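Protein tudor (Drosophila melanogaster, PDB 3NTK) uses its Tudor domains, here the last extended one, to bind methylated arginines of Aubergine, and is required for primordial germ cell formation during oogenesis. Local coordinates at residues S128-D131 with T132-E136; Q158-N161 with I162-L166; S116-S119 with K120-A124. All coordinates share one frame; numbering follows the deposited sequence.

Contact 1 of 3, residues S128-D131 with T132-E136; sequences SFID and TRFSE
Arg133 folds back over Phe129 at the end of helix 120-131, where the last carbonyls are met partly by side-chain donors. Its guanidinium lies flat on one face of the Phe129 ring, the two planes only 4° apart, and CZ stands 3.7 Å from the ring centroid, a cation-pi stack. The chain, extended from CG to NE (chi3 176°), carries CD over the same ring in a CH-pi contact. NH1 of Arg133 reaches Phe129 O at 2.7 Å, in the carbonyl plane and on a lone pair, though the bond is bent and the oxygen slightly off the guanidinium plane. One residue thus supplies both the ring and the acceptor, and the two contacts together fix the rotation of the guanidinium.

The neighbouring carbonyls are served differently. Ser128 O takes the hydroxyl of Thr132, OG1 lying 2.9 Å away and nearly in line with the C=O bond; the backbone N of Thr132 adds a weak bond to this oxygen. With OG1 beside its own backbone N (chi1 -61°), Thr132 can present both donors to a single acceptor. Ile130 O accepts from Arg133 N at 2.9 Å, the donor standing well above the carbonyl plane. Beyond it, a type I turn from Arg133 to Glu136 is closed by Glu136 N on Arg133 O. Ser128 OG is hydrogen-bonded to Leu125 O, and Glu136 OE1 to Tyr157 OH. CG2 of Ile130 lies 4.2 Å from CE1 of Phe134.

The turn leads from helix 120-131 into strand 137-145, in the OB-fold part of the extended Tudor domain. Ile130 packs on Val8 and Phe11 of strand 4-11 and on Phe138 of strand 137-145; Phe134 also touches Val8, while Phe129 touches Phe138 and meets the Tyr157 ring edge-to-face.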
ATOM      1  N   SER A 128     -12.479   7.881 -10.563  1.00 31.41           N
ATOM      2  CA  SER A 128     -13.651   8.328  -9.814  1.00 33.17           C
ATOM      3  C   SER A 128     -14.465   7.169  -9.241  1.00 31.83           C
ATOM      4  O   SER A 128     -15.109   7.303  -8.198  1.00 32.48           O
ATOM      5  CB  SER A 128     -14.544   9.201 -10.705  1.00 34.82           C
ATOM      6  OG  SER A 128     -15.082   8.459 -11.785  1.00 36.91           O
ATOM      7  N   PHE A 129     -14.442   6.028  -9.918  1.00 31.12           N
ATOM      8  CA  PHE A 129     -15.179   4.866  -9.447  1.00 31.83           C
ATOM      9  C   PHE A 129     -14.546   4.358  -8.152  1.00 33.00           C
ATOM     10  O   PHE A 129     -15.244   4.031  -7.190  1.00 31.75           O
ATOM     11  CB  PHE A 129     -15.163   3.772 -10.524  1.00 32.11           C
ATOM     12  CG  PHE A 129     -15.936   2.537 -10.156  1.00 32.34           C
ATOM     13  CD1 PHE A 129     -15.348   1.527  -9.399  1.00 32.47           C
ATOM     14  CD2 PHE A 129     -17.258   2.382 -10.569  1.00 33.55           C
ATOM     15  CE1 PHE A 129     -16.062   0.379  -9.060  1.00 33.49           C
ATOM     16  CE2 PHE A 129     -17.980   1.239 -10.234  1.00 33.98           C
ATOM     17  CZ  PHE A 129     -17.378   0.234  -9.478  1.00 34.35           C
ATOM     18  N   ILE A 130     -13.216   4.322  -8.132  1.00 32.72           N
ATOM     19  CA  ILE A 130     -12.466   3.858  -6.970  1.00 35.73           C
ATOM     20  C   ILE A 130     -12.518   4.856  -5.815  1.00 36.92           C
ATOM     21  O   ILE A 130     -12.696   4.464  -4.661  1.00 35.20           O
ATOM     22  CB  ILE A 130     -10.981   3.612  -7.329  1.00 35.30           C
ATOM     23  CG1 ILE A 130     -10.875   2.577  -8.453  1.00 37.08           C
ATOM     24  CG2 ILE A 130     -10.220   3.146  -6.097  1.00 36.99           C
ATOM     25  CD1 ILE A 130     -11.448   1.220  -8.109  1.00 38.60           C
ATOM     26  N   ASP A 131     -12.360   6.140  -6.127  1.00 39.58           N
ATOM     27  CA  ASP A 131     -12.380   7.180  -5.104  1.00 42.84           C
ATOM     28  C   ASP A 131     -13.677   7.175  -4.308  1.00 43.66           C
ATOM     29  O   ASP A 131     -13.696   7.561  -3.143  1.00 44.71           O
ATOM     30  CB  ASP A 131     -12.180   8.564  -5.731  1.00 45.23           C
ATOM     31  CG  ASP A 131     -10.773   8.770  -6.266  1.00 49.06           C
ATOM     32  OD1 ASP A 131      -9.805   8.390  -5.572  1.00 51.88           O
ATOM     33  OD2 ASP A 131     -10.632   9.325  -7.376  1.00 51.29           O
ATOM     34  N   THR A 132     -14.755   6.733  -4.943  1.00 44.19           N
ATOM     35  CA  THR A 132     -16.067   6.684  -4.308  1.00 45.06           C
ATOM     36  C   THR A 132     -16.249   5.445  -3.433  1.00 44.89           C
ATOM     37  O   THR A 132     -17.119   5.413  -2.561  1.00 43.20           O
ATOM     38  CB  THR A 132     -17.183   6.697  -5.377  1.00 45.28           C
ATOM     39  OG1 THR A 132     -17.105   7.913  -6.130  1.00 47.67           O
ATOM     40  CG2 THR A 132     -18.555   6.595  -4.732  1.00 47.03           C
ATOM     41  N   ARG A 133     -15.419   4.431  -3.660  1.00 44.21           N
ATOM     42  CA  ARG A 133     -15.527   3.177  -2.922  1.00 44.13           C
ATOM     43  C   ARG A 133     -14.210   2.741  -2.280  1.00 43.79           C
ATOM     44  O   ARG A 133     -13.943   1.547  -2.160  1.00 44.09           O
ATOM     45  CB  ARG A 133     -16.018   2.086  -3.877  1.00 43.88           C
ATOM     46  CG  ARG A 133     -17.244   2.488  -4.693  1.00 43.85           C
ATOM     47  CD  ARG A 133     -17.540   1.487  -5.801  1.00 42.87           C
ATOM     48  NE  ARG A 133     -18.760   1.812  -6.543  1.00 42.22           N
ATOM     49  CZ  ARG A 133     -18.933   2.913  -7.272  1.00 42.09           C
ATOM     50  NH1 ARG A 133     -17.963   3.814  -7.371  1.00 40.32           N
ATOM     51  NH2 ARG A 133     -20.082   3.115  -7.905  1.00 41.39           N
ATOM     52  N   PHE A 134     -13.401   3.705  -1.851  1.00 44.48           N
ATOM     53  CA  PHE A 134     -12.105   3.396  -1.255  1.00 46.42           C
ATOM     54  C   PHE A 134     -12.108   2.360  -0.136  1.00 46.58           C
ATOM     55  O   PHE A 134     -11.167   1.578  -0.015  1.00 47.90           O
ATOM     56  CB  PHE A 134     -11.425   4.674  -0.752  1.00 47.52           C
ATOM     57  CG  PHE A 134     -10.238   5.093  -1.580  1.00 49.48           C
ATOM     58  CD1 PHE A 134      -9.267   4.164  -1.946  1.00 49.32           C
ATOM     59  CD2 PHE A 134     -10.087   6.415  -1.990  1.00 49.71           C
ATOM     60  CE1 PHE A 134      -8.162   4.542  -2.707  1.00 49.22           C
ATOM     61  CE2 PHE A 134      -8.984   6.804  -2.752  1.00 51.07           C
ATOM     62  CZ  PHE A 134      -8.020   5.862  -3.111  1.00 49.97           C
ATOM     63  N   SER A 135     -13.155   2.344   0.680  1.00 45.91           N
ATOM     64  CA  SER A 135     -13.218   1.390   1.783  1.00 45.14           C
ATOM     65  C   SER A 135     -13.902   0.080   1.410  1.00 43.09           C
ATOM     66  O   SER A 135     -13.946  -0.854   2.213  1.00 42.79           O
ATOM     67  CB  SER A 135     -13.939   2.021   2.979  1.00 45.51           C
ATOM     68  OG  SER A 135     -15.254   2.412   2.625  1.00 47.05           O
ATOM     69  N   GLU A 136     -14.428   0.004   0.192  1.00 39.65           N
ATOM     70  CA  GLU A 136     -15.122  -1.198  -0.246  1.00 37.27           C
ATOM     71  C   GLU A 136     -14.181  -2.307  -0.694  1.00 34.62           C
ATOM     72  O   GLU A 136     -13.029  -2.062  -1.051  1.00 31.36           O
ATOM     73  CB  GLU A 136     -16.091  -0.870  -1.381  1.00 40.25           C
ATOM     74  CG  GLU A 136     -17.014   0.296  -1.082  1.00 44.06           C
ATOM     75  CD  GLU A 136     -18.330   0.193  -1.821  1.00 47.27           C
ATOM     76  OE1 GLU A 136     -18.310  -0.141  -3.022  1.00 48.65           O
ATOM     77  OE2 GLU A 136     -19.384   0.450  -1.203  1.00 51.06           O
TER

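Contact 2 of 3, residues Q158-N161 with I162-L166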
ATOM      1  N   GLN A 158     -17.556  -6.956  -6.832  1.00 32.40           N
ATOM      2  CA  GLN A 158     -18.723  -7.795  -6.591  1.00 34.80           C
ATOM      3  C   GLN A 158     -18.537  -9.062  -7.427  1.00 35.13           C
ATOM      4  O   GLN A 158     -19.489  -9.636  -7.949  1.00 35.54           O
ATOM      5  CB  GLN A 158     -20.008  -7.066  -6.984  1.00 36.96           C
ATOM      6  CG  GLN A 158     -20.344  -5.901  -6.066  1.00 40.70           C
ATOM      7  CD  GLN A 158     -21.694  -5.290  -6.376  1.00 43.72           C
ATOM      8  OE1 GLN A 158     -22.690  -6.001  -6.509  1.00 46.63           O
ATOM      9  NE2 GLN A 158     -21.738  -3.966  -6.482  1.00 45.17           N
ATOM     10  N   SER A 159     -17.279  -9.477  -7.547  1.00 35.94           N
ATOM     11  CA  SER A 159     -16.897 -10.673  -8.294  1.00 36.33           C
ATOM     12  C   SER A 159     -17.168 -10.620  -9.797  1.00 35.96           C
ATOM     13  O   SER A 159     -17.222 -11.659 -10.458  1.00 36.81           O
ATOM     14  CB  SER A 159     -17.570 -11.908  -7.685  1.00 38.59           C
ATOM     15  OG  SER A 159     -17.094 -12.127  -6.366  1.00 40.70           O
ATOM     16  N   LYS A 160     -17.334  -9.415 -10.334  1.00 34.66           N
ATOM     17  CA  LYS A 160     -17.562  -9.239 -11.769  1.00 33.63           C
ATOM     18  C   LYS A 160     -16.424  -8.396 -12.347  1.00 32.11           C
ATOM     19  O   LYS A 160     -15.913  -7.500 -11.674  1.00 28.24           O
ATOM     20  CB  LYS A 160     -18.892  -8.526 -12.020  1.00 35.98           C
ATOM     21  CG  LYS A 160     -20.109  -9.256 -11.479  1.00 39.57           C
ATOM     22  CD  LYS A 160     -20.285 -10.607 -12.145  1.00 42.85           C
ATOM     23  CE  LYS A 160     -21.387 -11.406 -11.468  1.00 45.64           C
ATOM     24  NZ  LYS A 160     -21.058 -11.662 -10.035  1.00 47.96           N
ATOM     25  N   ASN A 161     -16.022  -8.685 -13.584  1.00 31.52           N
ATOM     26  CA  ASN A 161     -14.954  -7.913 -14.219  1.00 31.98           C
ATOM     27  C   ASN A 161     -15.295  -6.433 -14.082  1.00 31.50           C
ATOM     28  O   ASN A 161     -16.410  -6.015 -14.401  1.00 29.91           O
ATOM     29  CB  ASN A 161     -14.818  -8.290 -15.694  1.00 36.23           C
ATOM     30  CG  ASN A 161     -13.988  -9.542 -15.904  1.00 41.23           C
ATOM     31  OD1 ASN A 161     -12.791  -9.562 -15.612  1.00 44.73           O
ATOM     32  ND2 ASN A 161     -14.619 -10.593 -16.415  1.00 44.36           N
ATOM     33  N   ILE A 162     -14.334  -5.650 -13.598  1.00 28.22           N
ATOM     34  CA  ILE A 162     -14.534  -4.224 -13.379  1.00 29.27           C
ATOM     35  C   ILE A 162     -15.190  -3.493 -14.555  1.00 30.36           C
ATOM     36  O   ILE A 162     -16.069  -2.655 -14.355  1.00 29.59           O
ATOM     37  CB  ILE A 162     -13.191  -3.536 -13.010  1.00 29.39           C
ATOM     38  CG1 ILE A 162     -13.439  -2.089 -12.582  1.00 29.76           C
ATOM     39  CG2 ILE A 162     -12.232  -3.608 -14.177  1.00 28.72           C
ATOM     40  CD1 ILE A 162     -14.230  -1.960 -11.296  1.00 30.45           C
ATOM     41  N   SER A 163     -14.777  -3.823 -15.774  1.00 31.23           N
ATOM     42  CA  SER A 163     -15.332  -3.185 -16.965  1.00 34.52           C
ATOM     43  C   SER A 163     -16.855  -3.321 -17.033  1.00 36.50           C
ATOM     44  O   SER A 163     -17.539  -2.468 -17.600  1.00 36.67           O
ATOM     45  CB  SER A 163     -14.700  -3.787 -18.222  1.00 34.57           C
ATOM     46  OG  SER A 163     -15.241  -3.211 -19.396  1.00 40.78           O
ATOM     47  N   GLU A 164     -17.384  -4.394 -16.453  1.00 35.64           N
ATOM     48  CA  GLU A 164     -18.825  -4.613 -16.457  1.00 38.41           C
ATOM     49  C   GLU A 164     -19.540  -3.695 -15.472  1.00 36.85           C
ATOM     50  O   GLU A 164     -20.684  -3.311 -15.698  1.00 37.75           O
ATOM     51  CB  GLU A 164     -19.149  -6.068 -16.110  1.00 40.89           C
ATOM     52  CG  GLU A 164     -20.637  -6.372 -16.111  1.00 47.69           C
ATOM     53  CD  GLU A 164     -20.949  -7.788 -15.670  1.00 50.06           C
ATOM     54  OE1 GLU A 164     -20.369  -8.732 -16.250  1.00 52.29           O
ATOM     55  OE2 GLU A 164     -21.776  -7.954 -14.746  1.00 52.09           O
ATOM     56  N   LYS A 165     -18.864  -3.340 -14.382  1.00 35.82           N
ATOM     57  CA  LYS A 165     -19.462  -2.475 -13.370  1.00 35.04           C
ATOM     58  C   LYS A 165     -19.325  -0.993 -13.705  1.00 35.18           C
ATOM     59  O   LYS A 165     -19.934  -0.147 -13.052  1.00 33.92           O
ATOM     60  CB  LYS A 165     -18.840  -2.760 -12.000  1.00 35.64           C
ATOM     61  CG  LYS A 165     -18.757  -4.241 -11.668  1.00 37.57           C
ATOM     62  CD  LYS A 165     -20.121  -4.916 -11.665  1.00 39.76           C
ATOM     63  CE  LYS A 165     -20.952  -4.492 -10.472  1.00 41.72           C
ATOM     64  NZ  LYS A 165     -22.159  -5.355 -10.327  1.00 43.11           N
ATOM     65  N   LEU A 166     -18.511  -0.679 -14.710  1.00 34.89           N
ATOM     66  CA  LEU A 166     -18.330   0.705 -15.140  1.00 35.04           C
ATOM     67  C   LEU A 166     -19.416   0.961 -16.181  1.00 36.98           C
ATOM     68  O   LEU A 166     -19.179   0.881 -17.381  1.00 35.65           O
ATOM     69  CB  LEU A 166     -16.943   0.899 -15.756  1.00 32.90           C
ATOM     70  CG  LEU A 166     -15.754   0.679 -14.813  1.00 31.15           C
ATOM     71  CD1 LEU A 166     -14.452   0.854 -15.578  1.00 32.89           C
ATOM     72  CD2 LEU A 166     -15.828   1.663 -13.651  1.00 32.40           C
TER
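Lys160 and Lys165 meet through their aliphatic parts, CB of Lys160 standing 3.8 Å from CD of Lys165. Bends at chi2 and chi3 (-59° and -71°) curl the Lys165 chain back over the preceding residues and across the extended side chain of Gln158 at about a right angle. With an alanine at Lys165, CB of Lys160 and the amide end of Gln158 would probably lose their cover.

The charged ends do not pair. NZ of Lys165 stops 3.9 Å from OE1 of Gln158, too long for a hydrogen bond. OE2 of Glu164 lies 3.9 Å from CG of Lys160, whereas the ammonium of Lys160 is 6.0 Å from that oxygen and makes a weak bond to Gln158 O instead. Any attraction between the two is therefore likely to be modest.

The backbone supplies the firm link: Glu164 N donates to Asn161 O at 2.8 Å, from above the carbonyl plane, as the chain enters the short, weakly bonded helix 162-165.

That helix follows directly on strand 160-161, an antiparallel partner of strand 151-157 in the OB-fold part. The buried Ile162 packs on Leu126 and Phe129 of helix 120-131, and Lys165 lies against Tyr157.

Contact 3 of 3, residues S116-S119 with K120-A124; sequences STIS and KCDAA
Ser119 and Asp122 close a capping box, each residue binding the other's backbone N-H with its side chain. OG of Ser119, at the N-cap of helix 120-131, accepts from Asp122 N at 3.0 Å, and OD2 of Asp122 accepts in return from Ser119 N, also at 3.0 Å. Both bonds are close to straight, with N-H...O angles of 167° and 168°. A chi1 of 65° sets OG between the backbone N and the carbonyl carbon of Ser119, which turns the hydroxyl back into the first turn. The aspartate oxygen is met on its anti side, somewhat out of the carboxylate plane.

The first regular helical bond follows, from Ala123 N to Ser119 O. Ile118 sits just outside the box with its CB 3.7 Å from CB of Asp122, and its CD1 reaches CB of Ala123 at 4.0 Å. Pro14 also packs on Ile118.

OD2 of Asp122 is also hydrogen-bonded to Ser163 OG. The chemistry implies a helix start tied by the capping box and, through Cys121, by a disulfide to Cys169: Asp122 N is satisfied by a side chain and Ala123 N by the backbone, and a carboxylate near the positive end of the helix dipole would probably be stabilised in its ionised form.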
ATOM      1  N   SER A 116      -5.114  -5.252 -21.155  1.00 23.00           N
ATOM      2  CA  SER A 116      -6.112  -5.743 -22.103  1.00 25.30           C
ATOM      3  C   SER A 116      -7.515  -5.888 -21.502  1.00 26.13           C
ATOM      4  O   SER A 116      -8.488  -6.082 -22.233  1.00 26.92           O
ATOM      5  CB  SER A 116      -5.678  -7.100 -22.649  1.00 27.00           C
ATOM      6  OG  SER A 116      -5.766  -8.092 -21.641  1.00 29.33           O
ATOM      7  N   THR A 117      -7.616  -5.784 -20.181  1.00 24.77           N
ATOM      8  CA  THR A 117      -8.898  -5.961 -19.495  1.00 26.81           C
ATOM      9  C   THR A 117      -9.785  -4.727 -19.375  1.00 27.10           C
ATOM     10  O   THR A 117     -10.919  -4.825 -18.907  1.00 28.64           O
ATOM     11  CB  THR A 117      -8.688  -6.527 -18.081  1.00 25.60           C
ATOM     12  OG1 THR A 117      -7.917  -5.600 -17.307  1.00 28.73           O
ATOM     13  CG2 THR A 117      -7.955  -7.859 -18.145  1.00 27.73           C
ATOM     14  N   ILE A 118      -9.277  -3.569 -19.778  1.00 26.39           N
ATOM     15  CA  ILE A 118     -10.072  -2.349 -19.715  1.00 27.88           C
ATOM     16  C   ILE A 118      -9.874  -1.501 -20.962  1.00 27.34           C
ATOM     17  O   ILE A 118      -8.851  -1.597 -21.637  1.00 28.50           O
ATOM     18  CB  ILE A 118      -9.719  -1.494 -18.470  1.00 27.34           C
ATOM     19  CG1 ILE A 118      -8.232  -1.139 -18.474  1.00 28.59           C
ATOM     20  CG2 ILE A 118     -10.098  -2.251 -17.201  1.00 29.20           C
ATOM     21  CD1 ILE A 118      -7.829  -0.181 -17.362  1.00 32.26           C
ATOM     22  N   SER A 119     -10.864  -0.673 -21.268  1.00 27.70           N
ATOM     23  CA  SER A 119     -10.795   0.200 -22.431  1.00 27.04           C
ATOM     24  C   SER A 119     -10.231   1.558 -22.033  1.00 26.60           C
ATOM     25  O   SER A 119      -9.918   1.805 -20.866  1.00 24.72           O
ATOM     26  CB  SER A 119     -12.189   0.405 -23.017  1.00 28.11           C
ATOM     27  OG  SER A 119     -13.007   1.099 -22.088  1.00 25.59           O
ATOM     28  N   LYS A 120     -10.123   2.441 -23.018  1.00 27.77           N
ATOM     29  CA  LYS A 120      -9.619   3.788 -22.808  1.00 29.27           C
ATOM     30  C   LYS A 120     -10.591   4.519 -21.879  1.00 27.69           C
ATOM     31  O   LYS A 120     -10.177   5.213 -20.951  1.00 26.35           O
ATOM     32  CB  LYS A 120      -9.526   4.502 -24.157  1.00 33.29           C
ATOM     33  CG  LYS A 120      -8.705   5.775 -24.162  1.00 39.37           C
ATOM     34  CD  LYS A 120      -8.463   6.227 -25.599  1.00 42.44           C
ATOM     35  CE  LYS A 120      -7.459   7.366 -25.664  1.00 45.70           C
ATOM     36  NZ  LYS A 120      -7.093   7.694 -27.074  1.00 47.47           N
ATOM     37  N   CYS A 121     -11.885   4.341 -22.137  1.00 28.28           N
ATOM     38  CA  CYS A 121     -12.932   4.961 -21.326  1.00 27.78           C
ATOM     39  C   CYS A 121     -12.898   4.399 -19.908  1.00 26.90           C
ATOM     40  O   CYS A 121     -12.965   5.152 -18.934  1.00 26.21           O
ATOM     41  CB  CYS A 121     -14.305   4.699 -21.955  1.00 30.17           C
ATOM     42  SG  CYS A 121     -15.747   5.420 -21.091  1.00 36.43           S
ATOM     43  N   ASP A 122     -12.793   3.077 -19.789  1.00 26.91           N
ATOM     44  CA  ASP A 122     -12.739   2.448 -18.469  1.00 28.33           C
ATOM     45  C   ASP A 122     -11.613   3.052 -17.642  1.00 26.79           C
ATOM     46  O   ASP A 122     -11.812   3.446 -16.496  1.00 25.69           O
ATOM     47  CB  ASP A 122     -12.498   0.937 -18.571  1.00 30.35           C
ATOM     48  CG  ASP A 122     -13.671   0.188 -19.168  1.00 32.12           C
ATOM     49  OD1 ASP A 122     -14.819   0.633 -18.979  1.00 34.05           O
ATOM     50  OD2 ASP A 122     -13.441  -0.861 -19.810  1.00 33.44           O
ATOM     51  N   ALA A 123     -10.423   3.111 -18.236  1.00 26.60           N
ATOM     52  CA  ALA A 123      -9.251   3.644 -17.555  1.00 27.12           C
ATOM     53  C   ALA A 123      -9.478   5.035 -16.977  1.00 28.19           C
ATOM     54  O   ALA A 123      -9.087   5.321 -15.837  1.00 27.18           O
ATOM     55  CB  ALA A 123      -8.061   3.665 -18.511  1.00 27.63           C
ATOM     56  N   ALA A 124     -10.111   5.900 -17.761  1.00 28.02           N
ATOM     57  CA  ALA A 124     -10.370   7.271 -17.329  1.00 28.67           C
ATOM     58  C   ALA A 124     -11.419   7.382 -16.229  1.00 28.67           C
ATOM     59  O   ALA A 124     -11.332   8.256 -15.368  1.00 31.24           O
ATOM     60  CB  ALA A 124     -10.785   8.130 -18.537  1.00 28.24           C
TER

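Helix 120-131 supplies both ends of the comparison: contact 3 starts it and contact 1 finishes it, with centres about 17 Å apart. The start needs acceptors for its N-H groups and draws on hydroxyl and carboxylate; the finish needs donors for its carbonyls and draws on hydroxyl and guanidinium. Contact 1 is partly buried, whereas contacts 2 and 3 lie at the surface. Contact 2, where strand 160-161 passes into the short helix near the C-terminus, relies on one backbone bond and aliphatic packing between lysine chains, yet it bridges the other two: Leu166 CD2 comes within 3.5 Å of Phe129 CD2, and Ile162 CG2 within 3.9 Å of Ile118 CG2.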